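Local coordinates for cupin type-2 domain-containing protein (Streptococcus pyogenes, PDB 1YHF), which is of unknown function but has the small beta-barrel fold of the cupin superfamily, whose members include enzymes and small-molecule-binding proteins, at residues Asp39-Ile53 / Leu98-Lys112. Numbering follows the deposited sequence.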
ATOM      1  N   ASP A  39      -6.112   0.682 -15.141  1.00 30.24           N
ATOM      2  CA  ASP A  39      -4.675   0.431 -15.255  1.00 29.91           C
ATOM      3  C   ASP A  39      -3.815   0.972 -14.116  1.00 28.65           C
ATOM      4  O   ASP A  39      -2.589   1.015 -14.242  1.00 28.68           O
ATOM      5  CB  ASP A  39      -4.143   0.929 -16.618  1.00 29.86           C
ATOM      6  CG  ASP A  39      -4.157   2.442 -16.756  1.00 31.84           C
ATOM      7  OD1 ASP A  39      -4.314   3.195 -15.765  1.00 32.60           O
ATOM      8  OD2 ASP A  39      -4.003   2.904 -17.902  1.00 37.50           O
ATOM      9  N   LEU A  40      -4.452   1.403 -13.020  1.00 27.64           N
ATOM     10  CA  LEU A  40      -3.720   1.994 -11.915  1.00 25.95           C
ATOM     11  C   LEU A  40      -4.493   1.994 -10.590  1.00 25.51           C
ATOM     12  O   LEU A  40      -5.626   2.439 -10.531  1.00 24.61           O
ATOM     13  CB  LEU A  40      -3.244   3.409 -12.273  1.00 26.27           C
ATOM     14  CG  LEU A  40      -2.519   4.222 -11.188  1.00 24.86           C
ATOM     15  CD1 LEU A  40      -1.142   3.609 -10.781  1.00 24.63           C
ATOM     16  CD2 LEU A  40      -2.338   5.637 -11.664  1.00 24.25           C
ATOM     17  N   GLY A  41      -3.858   1.481  -9.537  1.00 25.61           N
ATOM     18  CA  GLY A  41      -4.337   1.683  -8.154  1.00 25.92           C
ATOM     19  C   GLY A  41      -3.305   2.452  -7.338  1.00 26.42           C
ATOM     20  O   GLY A  41      -2.115   2.122  -7.359  1.00 26.88           O
ATOM     21  N   ILE A  42      -3.742   3.482  -6.614  1.00 25.42           N
ATOM     22  CA  ILE A  42      -2.866   4.100  -5.617  1.00 25.05           C
ATOM     23  C   ILE A  42      -3.628   4.215  -4.304  1.00 24.77           C
ATOM     24  O   ILE A  42      -4.709   4.808  -4.254  1.00 24.35           O
ATOM     25  CB  ILE A  42      -2.331   5.507  -6.042  1.00 25.05           C
ATOM     26  CG1 ILE A  42      -1.521   5.416  -7.350  1.00 25.51           C
ATOM     27  CG2 ILE A  42      -1.481   6.094  -4.921  1.00 25.14           C
ATOM     28  CD1 ILE A  42      -1.009   6.768  -7.886  1.00 24.53           C
ATOM     29  N   THR A  43      -3.052   3.662  -3.245  1.00 24.48           N
ATOM     30  CA  THR A  43      -3.736   3.567  -1.970  1.00 24.95           C
ATOM     31  C   THR A  43      -2.748   3.801  -0.829  1.00 25.04           C
ATOM     32  O   THR A  43      -1.636   3.286  -0.862  1.00 26.00           O
ATOM     33  CB  THR A  43      -4.417   2.183  -1.773  1.00 24.81           C
ATOM     34  OG1 THR A  43      -5.145   1.802  -2.944  1.00 27.08           O
ATOM     35  CG2 THR A  43      -5.386   2.254  -0.596  1.00 24.43           C
ATOM     36  N   VAL A  44      -3.156   4.585   0.169  1.00 25.43           N
ATOM     37  CA  VAL A  44      -2.410   4.650   1.431  1.00 24.54           C
ATOM     38  C   VAL A  44      -3.115   3.725   2.435  1.00 24.13           C
ATOM     39  O   VAL A  44      -4.321   3.768   2.565  1.00 23.18           O
ATOM     40  CB  VAL A  44      -2.355   6.081   1.981  1.00 24.03           C
ATOM     41  CG1 VAL A  44      -1.363   6.139   3.194  1.00 25.68           C
ATOM     42  CG2 VAL A  44      -1.883   7.027   0.890  1.00 24.67           C
ATOM     43  N   PHE A  45      -2.352   2.877   3.108  1.00 24.08           N
ATOM     44  CA  PHE A  45      -2.899   1.893   4.043  1.00 25.29           C
ATOM     45  C   PHE A  45      -2.329   2.105   5.435  1.00 25.27           C
ATOM     46  O   PHE A  45      -1.214   2.595   5.586  1.00 25.45           O
ATOM     47  CB  PHE A  45      -2.463   0.486   3.639  1.00 26.14           C
ATOM     48  CG  PHE A  45      -3.290  -0.140   2.559  1.00 27.54           C
ATOM     49  CD1 PHE A  45      -4.501  -0.767   2.870  1.00 30.10           C
ATOM     50  CD2 PHE A  45      -2.842  -0.158   1.242  1.00 29.00           C
ATOM     51  CE1 PHE A  45      -5.266  -1.396   1.875  1.00 29.88           C
ATOM     52  CE2 PHE A  45      -3.604  -0.763   0.236  1.00 29.24           C
ATOM     53  CZ  PHE A  45      -4.821  -1.398   0.558  1.00 29.27           C
ATOM     54  N   SER A  46      -3.077   1.703   6.453  1.00 25.13           N
ATOM     55  CA  SER A  46      -2.474   1.413   7.742  1.00 25.15           C
ATOM     56  C   SER A  46      -2.991   0.048   8.189  1.00 25.51           C
ATOM     57  O   SER A  46      -4.158  -0.237   8.034  1.00 24.56           O
ATOM     58  CB  SER A  46      -2.850   2.482   8.769  1.00 25.09           C
ATOM     59  OG  SER A  46      -4.183   2.320   9.208  1.00 25.57           O
ATOM     60  N   LEU A  47      -2.121  -0.774   8.761  1.00 26.13           N
ATOM     61  CA  LEU A  47      -2.550  -2.020   9.394  1.00 26.01           C
ATOM     62  C   LEU A  47      -2.035  -2.012  10.810  1.00 27.08           C
ATOM     63  O   LEU A  47      -0.860  -1.720  11.021  1.00 27.89           O
ATOM     64  CB  LEU A  47      -1.964  -3.223   8.669  1.00 25.46           C
ATOM     65  CG  LEU A  47      -2.513  -3.680   7.310  1.00 24.24           C
ATOM     66  CD1 LEU A  47      -2.257  -2.684   6.159  1.00 21.62           C
ATOM     67  CD2 LEU A  47      -1.929  -5.042   6.952  1.00 25.89           C
ATOM     68  N   ASP A  48      -2.881  -2.342  11.781  1.00 26.88           N
ATOM     69  CA  ASP A  48      -2.391  -2.569  13.140  1.00 27.92           C
ATOM     70  C   ASP A  48      -1.572  -3.844  13.175  1.00 28.02           C
ATOM     71  O   ASP A  48      -1.704  -4.711  12.299  1.00 27.07           O
ATOM     72  CB  ASP A  48      -3.548  -2.679  14.145  1.00 28.49           C
ATOM     73  CG  ASP A  48      -3.092  -2.482  15.610  1.00 30.54           C
ATOM     74  OD1 ASP A  48      -1.982  -1.944  15.837  1.00 29.06           O
ATOM     75  OD2 ASP A  48      -3.846  -2.890  16.529  1.00 29.64           O
ATOM     76  N   LYS A  49      -0.727  -3.948  14.195  1.00 28.40           N
ATOM     77  CA  LYS A  49       0.076  -5.133  14.452  1.00 29.30           C
ATOM     78  C   LYS A  49      -0.779  -6.399  14.388  1.00 28.99           C
ATOM     79  O   LYS A  49      -1.867  -6.447  14.978  1.00 28.67           O
ATOM     80  CB  LYS A  49       0.766  -5.000  15.817  1.00 29.29           C
ATOM     81  CG  LYS A  49       1.513  -6.243  16.278  1.00 33.89           C
ATOM     82  CD  LYS A  49       2.555  -5.929  17.354  1.00 38.02           C
ATOM     83  CE  LYS A  49       1.888  -5.621  18.684  1.00 42.13           C
ATOM     84  NZ  LYS A  49       2.867  -5.049  19.664  1.00 46.50           N
ATOM     85  N   GLY A  50      -0.299  -7.405  13.654  1.00 28.37           N
ATOM     86  CA  GLY A  50      -1.025  -8.666  13.524  1.00 28.79           C
ATOM     87  C   GLY A  50      -2.053  -8.752  12.407  1.00 28.91           C
ATOM     88  O   GLY A  50      -2.590  -9.830  12.135  1.00 28.70           O
ATOM     89  N   GLN A  51      -2.324  -7.640  11.735  1.00 29.25           N
ATOM     90  CA  GLN A  51      -3.263  -7.664  10.628  1.00 29.83           C
ATOM     91  C   GLN A  51      -2.572  -8.225   9.382  1.00 31.08           C
ATOM     92  O   GLN A  51      -1.344  -8.256   9.312  1.00 31.07           O
ATOM     93  CB  GLN A  51      -3.875  -6.269  10.385  1.00 29.41           C
ATOM     94  CG  GLN A  51      -4.633  -5.705  11.602  1.00 28.19           C
ATOM     95  CD  GLN A  51      -5.558  -6.725  12.245  1.00 28.78           C
ATOM     96  OE1 GLN A  51      -5.458  -7.016  13.451  1.00 32.20           O
ATOM     97  NE2 GLN A  51      -6.445  -7.295  11.448  1.00 25.65           N
ATOM     98  N   GLU A  52      -3.350  -8.707   8.422  1.00 32.61           N
ATOM     99  CA  GLU A  52      -2.756  -9.228   7.200  1.00 35.05           C
ATOM    100  C   GLU A  52      -3.601  -9.028   5.951  1.00 34.98           C
ATOM    101  O   GLU A  52      -4.854  -8.978   5.993  1.00 35.01           O
ATOM    102  CB  GLU A  52      -2.350 -10.708   7.353  1.00 35.28           C
ATOM    103  CG  GLU A  52      -3.476 -11.702   7.268  1.00 37.43           C
ATOM    104  CD  GLU A  52      -2.982 -13.132   7.052  1.00 39.51           C
ATOM    105  OE1 GLU A  52      -3.658 -13.886   6.313  1.00 45.30           O
ATOM    106  OE2 GLU A  52      -1.921 -13.508   7.614  1.00 45.02           O
ATOM    107  N   ILE A  53      -2.886  -8.904   4.837  1.00 34.71           N
ATOM    108  CA  ILE A  53      -3.486  -8.937   3.523  1.00 34.45           C
ATOM    109  C   ILE A  53      -3.165 -10.320   2.978  1.00 34.62           C
ATOM    110  O   ILE A  53      -1.992 -10.682   2.830  1.00 34.14           O
ATOM    111  CB  ILE A  53      -2.929  -7.816   2.631  1.00 34.50           C
ATOM    112  CG1 ILE A  53      -3.278  -6.456   3.250  1.00 33.93           C
ATOM    113  CG2 ILE A  53      -3.462  -7.951   1.204  1.00 34.45           C
ATOM    114  CD1 ILE A  53      -2.584  -5.285   2.623  1.00 35.48           C
ATOM    115  N   LEU A  98       1.000  -9.784   2.764  1.00 29.04           N
ATOM    116  CA  LEU A  98       1.611  -8.822   3.679  1.00 29.10           C
ATOM    117  C   LEU A  98       1.117  -9.077   5.109  1.00 29.64           C
ATOM    118  O   LEU A  98      -0.088  -9.230   5.328  1.00 29.81           O
ATOM    119  CB  LEU A  98       1.301  -7.365   3.254  1.00 29.26           C
ATOM    120  CG  LEU A  98       1.687  -6.880   1.825  1.00 29.70           C
ATOM    121  CD1 LEU A  98       0.627  -7.219   0.753  1.00 30.56           C
ATOM    122  CD2 LEU A  98       1.988  -5.395   1.784  1.00 28.63           C
ATOM    123  N   TYR A  99       2.048  -9.147   6.065  1.00 29.08           N
ATOM    124  CA  TYR A  99       1.710  -9.325   7.463  1.00 29.07           C
ATOM    125  C   TYR A  99       2.310  -8.193   8.288  1.00 28.40           C
ATOM    126  O   TYR A  99       3.495  -7.852   8.135  1.00 28.26           O
ATOM    127  CB  TYR A  99       2.186 -10.690   7.972  1.00 29.74           C
ATOM    128  CG  TYR A  99       2.006 -10.895   9.455  1.00 31.47           C
ATOM    129  CD1 TYR A  99       0.740 -11.110   9.999  1.00 31.45           C
ATOM    130  CD2 TYR A  99       3.104 -10.879  10.315  1.00 32.44           C
ATOM    131  CE1 TYR A  99       0.563 -11.308  11.355  1.00 32.48           C
ATOM    132  CE2 TYR A  99       2.940 -11.081  11.681  1.00 33.67           C
ATOM    133  CZ  TYR A  99       1.672 -11.300  12.192  1.00 32.29           C
ATOM    134  OH  TYR A  99       1.503 -11.476  13.540  1.00 32.04           O
ATOM    135  N   ALA A 100       1.485  -7.593   9.141  1.00 27.87           N
ATOM    136  CA  ALA A 100       1.927  -6.478   9.975  1.00 27.89           C
ATOM    137  C   ALA A 100       2.695  -7.014  11.187  1.00 27.99           C
ATOM    138  O   ALA A 100       2.110  -7.325  12.222  1.00 27.75           O
ATOM    139  CB  ALA A 100       0.726  -5.618  10.410  1.00 27.35           C
ATOM    140  N   VAL A 101       4.005  -7.159  11.037  1.00 28.47           N
ATOM    141  CA  VAL A 101       4.873  -7.530  12.161  1.00 29.29           C
ATOM    142  C   VAL A 101       4.705  -6.555  13.328  1.00 29.81           C
ATOM    143  O   VAL A 101       4.591  -6.964  14.496  1.00 29.92           O
ATOM    144  CB  VAL A 101       6.353  -7.582  11.747  1.00 29.37           C
ATOM    145  CG1 VAL A 101       7.227  -7.992  12.955  1.00 29.68           C
ATOM    146  CG2 VAL A 101       6.538  -8.561  10.617  1.00 30.12           C
ATOM    147  N   GLU A 102       4.720  -5.269  12.996  1.00 30.17           N
ATOM    148  CA  GLU A 102       4.302  -4.204  13.899  1.00 30.86           C
ATOM    149  C   GLU A 102       3.226  -3.478  13.121  1.00 30.12           C
ATOM    150  O   GLU A 102       3.072  -3.721  11.920  1.00 29.96           O
ATOM    151  CB  GLU A 102       5.437  -3.224  14.166  1.00 31.13           C
ATOM    152  CG  GLU A 102       6.774  -3.842  14.467  1.00 35.65           C
ATOM    153  CD  GLU A 102       7.870  -2.799  14.585  1.00 41.10           C
ATOM    154  OE1 GLU A 102       7.639  -1.625  14.205  1.00 45.27           O
ATOM    155  OE2 GLU A 102       8.974  -3.158  15.038  1.00 44.23           O
ATOM    156  N   ALA A 103       2.496  -2.589  13.779  1.00 29.16           N
ATOM    157  CA  ALA A 103       1.608  -1.677  13.061  1.00 29.34           C
ATOM    158  C   ALA A 103       2.462  -0.989  11.987  1.00 29.03           C
ATOM    159  O   ALA A 103       3.611  -0.606  12.236  1.00 29.22           O
ATOM    160  CB  ALA A 103       0.998  -0.651  14.011  1.00 29.07           C
ATOM    161  N   PHE A 104       1.932  -0.888  10.779  1.00 28.21           N
ATOM    162  CA  PHE A 104       2.662  -0.189   9.741  1.00 27.10           C
ATOM    163  C   PHE A 104       1.723   0.614   8.847  1.00 26.65           C
ATOM    164  O   PHE A 104       0.503   0.378   8.841  1.00 26.14           O
ATOM    165  CB  PHE A 104       3.572  -1.162   8.963  1.00 26.68           C
ATOM    166  CG  PHE A 104       2.859  -2.026   7.935  1.00 27.97           C
ATOM    167  CD1 PHE A 104       2.653  -1.562   6.636  1.00 27.59           C
ATOM    168  CD2 PHE A 104       2.456  -3.328   8.247  1.00 27.39           C
ATOM    169  CE1 PHE A 104       2.028  -2.361   5.664  1.00 26.56           C
ATOM    170  CE2 PHE A 104       1.826  -4.136   7.287  1.00 24.69           C
ATOM    171  CZ  PHE A 104       1.608  -3.640   5.985  1.00 26.68           C
ATOM    172  N   GLN A 105       2.306   1.581   8.136  1.00 26.12           N
ATOM    173  CA  GLN A 105       1.613   2.395   7.126  1.00 25.07           C
ATOM    174  C   GLN A 105       2.434   2.286   5.860  1.00 25.50           C
ATOM    175  O   GLN A 105       3.683   2.223   5.933  1.00 24.98           O
ATOM    176  CB  GLN A 105       1.533   3.856   7.571  1.00 23.72           C
ATOM    177  CG  GLN A 105       0.596   4.074   8.757  1.00 24.84           C
ATOM    178  CD  GLN A 105       0.972   5.275   9.555  1.00 24.63           C
ATOM    179  OE1 GLN A 105       2.138   5.445   9.919  1.00 25.44           O
ATOM    180  NE2 GLN A 105       0.012   6.132   9.817  1.00 24.02           N
HETATM  181  N   MSE A 106       1.747   2.236   4.714  1.00 25.26           N
HETATM  182  CA  MSE A 106       2.394   2.099   3.414  1.00 26.54           C
HETATM  183  C   MSE A 106       1.718   2.871   2.295  1.00 26.08           C
HETATM  184  O   MSE A 106       0.508   3.138   2.338  1.00 24.70           O
HETATM  185  CB  MSE A 106       2.455   0.624   2.991  1.00 27.04           C
HETATM  186  CG  MSE A 106       1.119  -0.046   2.848  1.00 26.72           C
HETATM  187 SE   MSE A 106       1.337  -1.715   1.796  0.85 32.21          SE
HETATM  188  CE  MSE A 106      -0.337  -2.488   2.194  1.00 29.92           C
ATOM    189  N   LEU A 107       2.515   3.239   1.298  1.00 25.41           N
ATOM    190  CA  LEU A 107       1.970   3.719   0.050  1.00 25.97           C
ATOM    191  C   LEU A 107       2.082   2.536  -0.912  1.00 25.49           C
ATOM    192  O   LEU A 107       3.141   1.931  -1.041  1.00 24.93           O
ATOM    193  CB  LEU A 107       2.753   4.933  -0.477  1.00 24.95           C
ATOM    194  CG  LEU A 107       2.351   5.396  -1.884  1.00 25.06           C
ATOM    195  CD1 LEU A 107       0.908   5.963  -1.955  1.00 24.14           C
ATOM    196  CD2 LEU A 107       3.352   6.431  -2.370  1.00 29.19           C
ATOM    197  N   LEU A 108       0.972   2.209  -1.558  1.00 26.67           N
ATOM    198  CA  LEU A 108       0.892   1.114  -2.501  1.00 26.35           C
ATOM    199  C   LEU A 108       0.521   1.650  -3.883  1.00 26.81           C
ATOM    200  O   LEU A 108      -0.539   2.239  -4.069  1.00 28.20           O
ATOM    201  CB  LEU A 108      -0.128   0.069  -1.998  1.00 26.42           C
ATOM    202  CG  LEU A 108      -0.421  -1.081  -2.971  1.00 27.81           C
ATOM    203  CD1 LEU A 108       0.798  -2.003  -3.075  1.00 26.58           C
ATOM    204  CD2 LEU A 108      -1.686  -1.877  -2.563  1.00 28.36           C
ATOM    205  N   VAL A 109       1.416   1.465  -4.852  1.00 25.94           N
ATOM    206  CA  VAL A 109       1.192   1.936  -6.195  1.00 25.85           C
ATOM    207  C   VAL A 109       1.173   0.688  -7.102  1.00 25.46           C
ATOM    208  O   VAL A 109       2.171  -0.021  -7.230  1.00 25.03           O
ATOM    209  CB  VAL A 109       2.269   2.960  -6.641  1.00 24.84           C
ATOM    210  CG1 VAL A 109       2.039   3.374  -8.079  1.00 26.73           C
ATOM    211  CG2 VAL A 109       2.254   4.201  -5.715  1.00 24.93           C
ATOM    212  N   VAL A 110       0.015   0.407  -7.684  1.00 25.79           N
ATOM    213  CA  VAL A 110      -0.124  -0.777  -8.528  1.00 24.90           C
ATOM    214  C   VAL A 110      -0.305  -0.392  -9.986  1.00 26.62           C
ATOM    215  O   VAL A 110      -1.377   0.128 -10.393  1.00 26.75           O
ATOM    216  CB  VAL A 110      -1.292  -1.714  -8.064  1.00 25.65           C
ATOM    217  CG1 VAL A 110      -1.338  -3.010  -8.932  1.00 22.58           C
ATOM    218  CG2 VAL A 110      -1.186  -2.041  -6.572  1.00 24.43           C
ATOM    219  N   VAL A 111       0.722  -0.708 -10.784  1.00 26.12           N
ATOM    220  CA  VAL A 111       0.759  -0.288 -12.158  1.00 26.40           C
ATOM    221  C   VAL A 111       0.391  -1.470 -13.059  1.00 27.02           C
ATOM    222  O   VAL A 111       1.134  -2.449 -13.161  1.00 25.46           O
ATOM    223  CB  VAL A 111       2.112   0.378 -12.530  1.00 26.15           C
ATOM    224  CG1 VAL A 111       2.058   0.889 -13.975  1.00 26.45           C
ATOM    225  CG2 VAL A 111       2.423   1.564 -11.540  1.00 24.88           C
ATOM    226  N   LYS A 112      -0.781  -1.366 -13.669  1.00 27.94           N
ATOM    227  CA  LYS A 112      -1.360  -2.473 -14.456  1.00 29.53           C
ATOM    228  C   LYS A 112      -1.244  -2.214 -15.952  1.00 29.75           C
ATOM    229  O   LYS A 112      -0.985  -1.080 -16.354  1.00 29.22           O
ATOM    230  CB  LYS A 112      -2.829  -2.686 -14.052  1.00 29.11           C
ATOM    231  CG  LYS A 112      -2.964  -3.325 -12.679  1.00 30.45           C
ATOM    232  CD  LYS A 112      -4.407  -3.320 -12.157  1.00 32.40           C
ATOM    233  CE  LYS A 112      -4.671  -2.066 -11.338  1.00 36.82           C
ATOM    234  NZ  LYS A 112      -6.110  -1.912 -10.958  1.00 38.51           N
TER
HETATM  235  O   HOH W   1      -3.282   0.691  -4.721  1.00 28.10           O
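The selenomethionine at Met106 bridges the two sheets to which both segments contribute a strand: its CE lies 3.6 Å from Phe45 CD2 in its own sheet and meets Ile53 CD1 of the other tip to tip, also at 3.6 Å. This is the cupin beta-sandwich, a flattened barrel. Strands 40-47 and 104-111 run antiparallel at 163° as adjacent inner strands of one sheet; each segment passes from one sheet to the other, and 52-53 pairs with 98-100 in the second. The type II turn from Asp48 to Gln51 makes the first crossing, with Gly50 at a positive phi (88°) and its N giving a nearly straight 2.8 Å hydrogen bond to Ala100 O. Between the sheets, Phe45, Leu47, Ile53, Leu98, Phe104 and Met106 contribute to the apolar filling, which Val64 and Ile66 of strand 61-68 extend. Met106 CG sits between its backbone N and carbonyl carbon (chi1 61°), and the extended chain beyond it carries SE to 5.5 Å from the Phe45 ring centroid, an oblique Met-aromatic contact. Thr43 CG2 lies over one face of that ring, offset toward the rim, while Leu108 slants across it, with CD2 against Phe45 CE2. Leu47 runs alongside Phe104, Leu47 CD2 lying 3.9 Å from Phe104 CE2. On the other face of the first sheet, Ser46 CB packs on Gln105 CG, and their polar ends bond away from the pair, Ser46 OG to Met23 O and Gln105 OE1 to Ser68 OG. Farther along, a water joins the strands, 2.8 Å from Thr43 OG1 and donating to Leu108 O at 3.2 Å.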